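Local coordinates for stage II sporulation protein E (SpoIIE) (Moorella thermoacetica, PDB 3ZT9) that is probably a manganese-dependent serine/threonine phosphatase of the PP2C clan, acting in a stressosome pathway that controls secondary messenger signalling, at residues Q140-I152 / Y180-R193. Sequence-based numbering, arbitrary orientation.
Sequences QEGDLFLIHSDGI and YGRRDDDVAVIVAR. With MN (manganese (II) ion), chain D; MN (manganese (II) ion), chain C.
D185 OD2 and D150 OD1 meet on one manganese ion, at 2.2 Å and 2.1 Å, and D38 from strand 31-39 completes the protein ligands. A water also bridges D185 OD2 to D150 O. Three other waters fill out the shell of this metal, which sits in the acidic site of a PP2C-type beta sandwich. The two carboxylates cross with planes 58° apart; OD1 of D150 and OD2 of D185 lie 3.0 Å apart, a closeness the shared cation would offset. A second-shell bond from N103 holds D150 OD2.

Behind the site, strands 144-148 and 187-192 run antiparallel as inner neighbours in one sheet. F145 with A192 and I147 with I190 are hydrogen-bonded pairs, and I147 and I190 turn to the face packed on strand 31-39. On the other face, L146 CD1 touches V189 CG1 at 3.7 Å. I152 CD1 presses on CG2 of the same valine, a tight 3.3 Å contact.

Where the strands part, R182 N meets G151 O nearly along the C=O axis at 2.8 Å. The H148 ND1 bond to S149 O, 168° at hydrogen and close to the ring plane, sets the rotation of the imidazole; I152 N reaches that oxygen from the opposite face. With chi1 of H148 at 61°, I152 CG2 sits against one face of the ring, toward its rim.

At the far end a second manganese is bound by OXT of the C-terminal R193 and by E141 OE2, while R91 pairs with E141 OE1. There a water accepts from G142 N and lies 2.7 Å from R193 OXT.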
loop_
_atom_site.group_PDB
_atom_site.type_symbol
_atom_site.label_atom_id
_atom_site.label_comp_id
_atom_site.label_asym_id
_atom_site.label_seq_id
_atom_site.Cartn_x
_atom_site.Cartn_y
_atom_site.Cartn_z
ATOM N N GLN A 140 -13.560 -7.078 10.644
ATOM C CA GLN A 140 -14.114 -6.797 11.947
ATOM C C GLN A 140 -12.988 -6.189 12.769
ATOM O O GLN A 140 -11.826 -6.454 12.518
ATOM C CB GLN A 140 -14.706 -8.052 12.580
ATOM C CG GLN A 140 -13.751 -8.956 13.253
ATOM C CD GLN A 140 -14.477 -10.069 13.992
ATOM O OE1 GLN A 140 -14.446 -10.142 15.211
ATOM N NE2 GLN A 140 -15.147 -10.928 13.246
ATOM N N GLU A 141 -13.345 -5.386 13.751
ATOM C CA GLU A 141 -12.335 -4.773 14.601
ATOM C C GLU A 141 -11.338 -5.810 15.143
ATOM O O GLU A 141 -11.726 -6.892 15.597
ATOM C CB GLU A 141 -13.049 -4.053 15.756
ATOM C CG GLU A 141 -12.105 -3.640 16.867
ATOM C CD GLU A 141 -10.989 -2.758 16.377
ATOM O OE1 GLU A 141 -11.325 -1.685 15.843
ATOM O OE2 GLU A 141 -9.786 -3.142 16.513
ATOM N N GLY A 142 -10.064 -5.448 15.069
ATOM C CA GLY A 142 -8.952 -6.298 15.450
ATOM C C GLY A 142 -8.200 -6.881 14.261
ATOM O O GLY A 142 -7.062 -7.347 14.402
ATOM N N ASP A 143 -8.836 -6.884 13.091
ATOM C CA ASP A 143 -8.147 -7.341 11.881
ATOM C C ASP A 143 -7.010 -6.366 11.560
ATOM O O ASP A 143 -7.152 -5.167 11.777
ATOM C CB ASP A 143 -9.120 -7.376 10.716
ATOM C CG ASP A 143 -10.200 -8.460 10.880
ATOM O OD1 ASP A 143 -10.132 -9.277 11.813
ATOM O OD2 ASP A 143 -11.129 -8.484 10.057
ATOM N N LEU A 144 -5.917 -6.885 11.017
ATOM C CA LEU A 144 -4.692 -6.107 10.842
ATOM C C LEU A 144 -4.402 -6.045 9.363
ATOM O O LEU A 144 -4.652 -7.019 8.640
ATOM C CB LEU A 144 -3.555 -6.791 11.568
ATOM C CG LEU A 144 -3.903 -7.322 12.964
ATOM C CD1 LEU A 144 -2.992 -8.431 13.430
ATOM C CD2 LEU A 144 -3.813 -6.166 13.879
ATOM N N PHE A 145 -3.882 -4.904 8.892
ATOM C CA PHE A 145 -3.517 -4.795 7.481
ATOM C C PHE A 145 -2.041 -4.425 7.419
ATOM O O PHE A 145 -1.587 -3.537 8.134
ATOM C CB PHE A 145 -4.333 -3.678 6.814
ATOM C CG PHE A 145 -5.823 -3.967 6.709
ATOM C CD1 PHE A 145 -6.658 -3.896 7.820
ATOM C CD2 PHE A 145 -6.379 -4.320 5.501
ATOM C CE1 PHE A 145 -8.024 -4.194 7.708
ATOM C CE2 PHE A 145 -7.718 -4.634 5.383
ATOM C CZ PHE A 145 -8.552 -4.552 6.496
ATOM N N LEU A 146 -1.284 -5.099 6.567
ATOM C CA LEU A 146 0.106 -4.755 6.352
ATOM C C LEU A 146 0.254 -4.513 4.831
ATOM O O LEU A 146 -0.243 -5.324 4.030
ATOM C CB LEU A 146 1.012 -5.947 6.732
ATOM C CG LEU A 146 2.460 -5.834 6.230
ATOM C CD1 LEU A 146 3.292 -4.749 6.953
ATOM C CD2 LEU A 146 3.088 -7.199 6.393
ATOM N N ILE A 147 0.894 -3.413 4.431
ATOM C CA ILE A 147 1.140 -3.163 3.021
ATOM C C ILE A 147 2.611 -2.749 2.927
ATOM O O ILE A 147 3.062 -1.919 3.702
ATOM C CB ILE A 147 0.236 -1.997 2.402
ATOM C CG1 ILE A 147 -1.274 -2.264 2.678
ATOM C CG2 ILE A 147 0.536 -1.845 0.851
ATOM C CD1 ILE A 147 -2.261 -1.173 2.197
ATOM N N HIS A 148 3.357 -3.309 1.991
ATOM C CA HIS A 148 4.714 -2.810 1.803
ATOM C C HIS A 148 5.204 -2.914 0.369
ATOM O O HIS A 148 4.808 -3.791 -0.380
ATOM C CB HIS A 148 5.697 -3.521 2.790
ATOM C CG HIS A 148 5.796 -5.003 2.622
ATOM N ND1 HIS A 148 6.602 -5.594 1.667
ATOM C CD2 HIS A 148 5.199 -6.021 3.295
ATOM C CE1 HIS A 148 6.497 -6.912 1.764
ATOM N NE2 HIS A 148 5.642 -7.194 2.730
ATOM N N SER A 149 6.080 -1.988 -0.019
ATOM C CA SER A 149 6.732 -2.121 -1.331
ATOM C C SER A 149 7.738 -3.252 -1.309
ATOM O O SER A 149 8.007 -3.848 -0.254
ATOM C CB SER A 149 7.485 -0.837 -1.668
ATOM O OG SER A 149 8.567 -0.625 -0.779
ATOM N N ASP A 150 8.298 -3.566 -2.482
ATOM C CA ASP A 150 9.256 -4.666 -2.587
ATOM C C ASP A 150 10.616 -4.288 -1.987
ATOM O O ASP A 150 11.572 -5.057 -2.086
ATOM C CB ASP A 150 9.386 -5.102 -4.047
ATOM C CG ASP A 150 9.969 -4.020 -4.946
ATOM O OD1 ASP A 150 10.347 -2.932 -4.456
ATOM O OD2 ASP A 150 10.055 -4.280 -6.144
ATOM N N GLY A 151 10.710 -3.101 -1.397
ATOM C CA GLY A 151 11.803 -2.787 -0.474
ATOM C C GLY A 151 11.863 -3.757 0.705
ATOM O O GLY A 151 12.910 -3.900 1.354
ATOM N N ILE A 152 10.742 -4.410 0.999
ATOM C CA ILE A 152 10.721 -5.538 1.960
ATOM C C ILE A 152 10.271 -6.808 1.229
ATOM O O ILE A 152 9.284 -6.806 0.520
ATOM C CB ILE A 152 9.789 -5.262 3.158
ATOM C CG1 ILE A 152 10.323 -4.083 3.980
ATOM C CG2 ILE A 152 9.631 -6.505 4.072
ATOM C CD1 ILE A 152 9.358 -3.565 4.999
ATOM N N TYR A 180 13.772 -5.118 8.292
ATOM C CA TYR A 180 13.512 -5.916 7.083
ATOM C C TYR A 180 13.731 -5.171 5.774
ATOM O O TYR A 180 13.775 -5.786 4.712
ATOM C CB TYR A 180 12.089 -6.479 7.149
ATOM C CG TYR A 180 11.917 -7.345 8.359
ATOM C CD1 TYR A 180 12.634 -8.544 8.485
ATOM C CD2 TYR A 180 11.088 -6.952 9.406
ATOM C CE1 TYR A 180 12.500 -9.326 9.608
ATOM C CE2 TYR A 180 10.949 -7.746 10.530
ATOM C CZ TYR A 180 11.669 -8.916 10.617
ATOM O OH TYR A 180 11.524 -9.692 11.730
ATOM N N GLY A 181 13.865 -3.852 5.841
ATOM C CA GLY A 181 13.980 -3.014 4.645
ATOM C C GLY A 181 15.329 -3.182 3.965
ATOM O O GLY A 181 16.359 -3.157 4.625
ATOM N N ARG A 182 15.353 -3.364 2.646
ATOM C CA ARG A 182 16.641 -3.392 1.943
ATOM C C ARG A 182 17.231 -2.001 1.891
ATOM O O ARG A 182 16.502 -1.034 1.744
ATOM C CB ARG A 182 16.457 -3.871 0.497
ATOM C CG ARG A 182 15.840 -5.236 0.384
ATOM C CD ARG A 182 15.620 -5.561 -1.070
ATOM N NE ARG A 182 16.896 -5.615 -1.771
ATOM C CZ ARG A 182 17.152 -6.416 -2.795
ATOM N NH1 ARG A 182 16.213 -7.232 -3.258
ATOM N NH2 ARG A 182 18.350 -6.402 -3.360
ATOM N N ARG A 183 18.546 -1.866 1.957
ATOM C CA ARG A 183 19.074 -0.514 1.874
ATOM C C ARG A 183 19.335 -0.129 0.400
ATOM O O ARG A 183 19.445 1.062 0.065
ATOM C CB ARG A 183 20.272 -0.348 2.829
ATOM C CG ARG A 183 20.797 1.077 2.966
ATOM C CD ARG A 183 20.029 1.964 3.962
ATOM N NE ARG A 183 20.003 1.430 5.323
ATOM C CZ ARG A 183 21.084 1.132 6.042
ATOM N NH1 ARG A 183 22.304 1.312 5.552
ATOM N NH2 ARG A 183 20.942 0.653 7.271
ATOM N N ASP A 184 19.301 -1.114 -0.508
ATOM C CA ASP A 184 19.501 -0.819 -1.922
ATOM C C ASP A 184 18.203 -0.503 -2.692
ATOM O O ASP A 184 18.205 -0.359 -3.915
ATOM C CB ASP A 184 20.320 -1.945 -2.610
ATOM C CG ASP A 184 19.552 -3.252 -2.741
ATOM O OD1 ASP A 184 18.467 -3.387 -2.171
ATOM O OD2 ASP A 184 20.041 -4.177 -3.417
ATOM N N ASP A 185 17.104 -0.316 -1.980
ATOM C CA ASP A 185 15.884 0.105 -2.642
ATOM C C ASP A 185 15.158 0.991 -1.669
ATOM O O ASP A 185 15.454 0.965 -0.463
ATOM C CB ASP A 185 14.996 -1.102 -3.041
ATOM C CG ASP A 185 13.909 -0.712 -4.055
ATOM O OD1 ASP A 185 14.035 0.383 -4.664
ATOM O OD2 ASP A 185 12.933 -1.466 -4.257
ATOM N N ASP A 186 14.226 1.774 -2.185
ATOM C CA ASP A 186 13.283 2.510 -1.337
ATOM C C ASP A 186 12.420 1.551 -0.547
ATOM O O ASP A 186 12.140 0.455 -1.016
ATOM C CB ASP A 186 12.389 3.355 -2.219
ATOM C CG ASP A 186 13.187 4.341 -3.058
ATOM O OD1 ASP A 186 13.855 5.180 -2.473
ATOM O OD2 ASP A 186 13.131 4.270 -4.277
ATOM N N VAL A 187 11.972 1.972 0.631
ATOM C CA VAL A 187 11.137 1.115 1.488
ATOM C C VAL A 187 9.892 1.897 1.868
ATOM O O VAL A 187 9.968 3.093 2.171
ATOM C CB VAL A 187 11.911 0.662 2.738
ATOM C CG1 VAL A 187 10.978 0.025 3.779
ATOM C CG2 VAL A 187 13.071 -0.308 2.339
ATOM N N ALA A 188 8.733 1.238 1.872
ATOM C CA ALA A 188 7.522 1.873 2.345
ATOM C C ALA A 188 6.678 0.806 3.037
ATOM O O ALA A 188 6.529 -0.295 2.518
ATOM C CB ALA A 188 6.724 2.467 1.169
ATOM N N VAL A 189 6.105 1.141 4.183
ATOM C CA VAL A 189 5.308 0.179 4.933
ATOM C C VAL A 189 4.167 0.889 5.601
ATOM O O VAL A 189 4.393 1.942 6.200
ATOM C CB VAL A 189 6.111 -0.443 6.108
ATOM C CG1 VAL A 189 5.299 -1.637 6.707
ATOM C CG2 VAL A 189 7.485 -0.886 5.662
ATOM N N ILE A 190 2.971 0.277 5.571
ATOM C CA ILE A 190 1.829 0.746 6.373
ATOM C C ILE A 190 1.324 -0.418 7.225
ATOM O O ILE A 190 1.251 -1.539 6.736
ATOM C CB ILE A 190 0.656 1.184 5.459
ATOM C CG1 ILE A 190 1.086 2.412 4.645
ATOM C CG2 ILE A 190 -0.558 1.531 6.286
ATOM C CD1 ILE A 190 -0.016 2.852 3.626
ATOM N N VAL A 191 1.015 -0.183 8.500
ATOM C CA VAL A 191 0.279 -1.169 9.294
ATOM C C VAL A 191 -0.939 -0.441 9.849
ATOM O O VAL A 191 -0.779 0.666 10.321
ATOM C CB VAL A 191 1.132 -1.673 10.466
ATOM C CG1 VAL A 191 0.260 -2.445 11.468
ATOM C CG2 VAL A 191 2.327 -2.556 9.932
ATOM N N ALA A 192 -2.112 -1.063 9.767
ATOM C CA ALA A 192 -3.370 -0.519 10.310
ATOM C C ALA A 192 -4.012 -1.595 11.177
ATOM O O ALA A 192 -4.097 -2.748 10.765
ATOM C CB ALA A 192 -4.317 -0.137 9.187
ATOM N N ARG A 193 -4.467 -1.246 12.376
ATOM C CA ARG A 193 -5.108 -2.255 13.206
ATOM C C ARG A 193 -6.027 -1.638 14.215
ATOM O O ARG A 193 -5.870 -0.462 14.538
ATOM C CB ARG A 193 -4.043 -3.044 13.930
ATOM C CG ARG A 193 -3.166 -2.162 14.794
ATOM C CD ARG A 193 -1.912 -2.909 15.262
ATOM N NE ARG A 193 -1.204 -2.054 16.194
ATOM C CZ ARG A 193 -0.140 -2.429 16.891
ATOM N NH1 ARG A 193 0.376 -3.636 16.741
ATOM N NH2 ARG A 193 0.384 -1.571 17.732
ATOM O OXT ARG A 193 -6.897 -2.335 14.724
HETATM MN MN MN D . -7.984 -2.128 16.776
HETATM MN MN MN C . 10.990 -1.050 -5.182
HETATM O O HOH W 1 -8.815 -3.578 13.200
HETATM O O HOH W 2 13.542 -4.171 -3.881
HETATM O O HOH W 3 11.358 -1.954 -7.196
HETATM O O HOH W 4 12.094 0.474 -6.381
HETATM O O HOH W 5 10.772 0.252 -3.427
HETATM O O HOH W 6 -6.922 -3.723 17.794
HETATM O O HOH W 7 -8.721 -1.776 18.855
#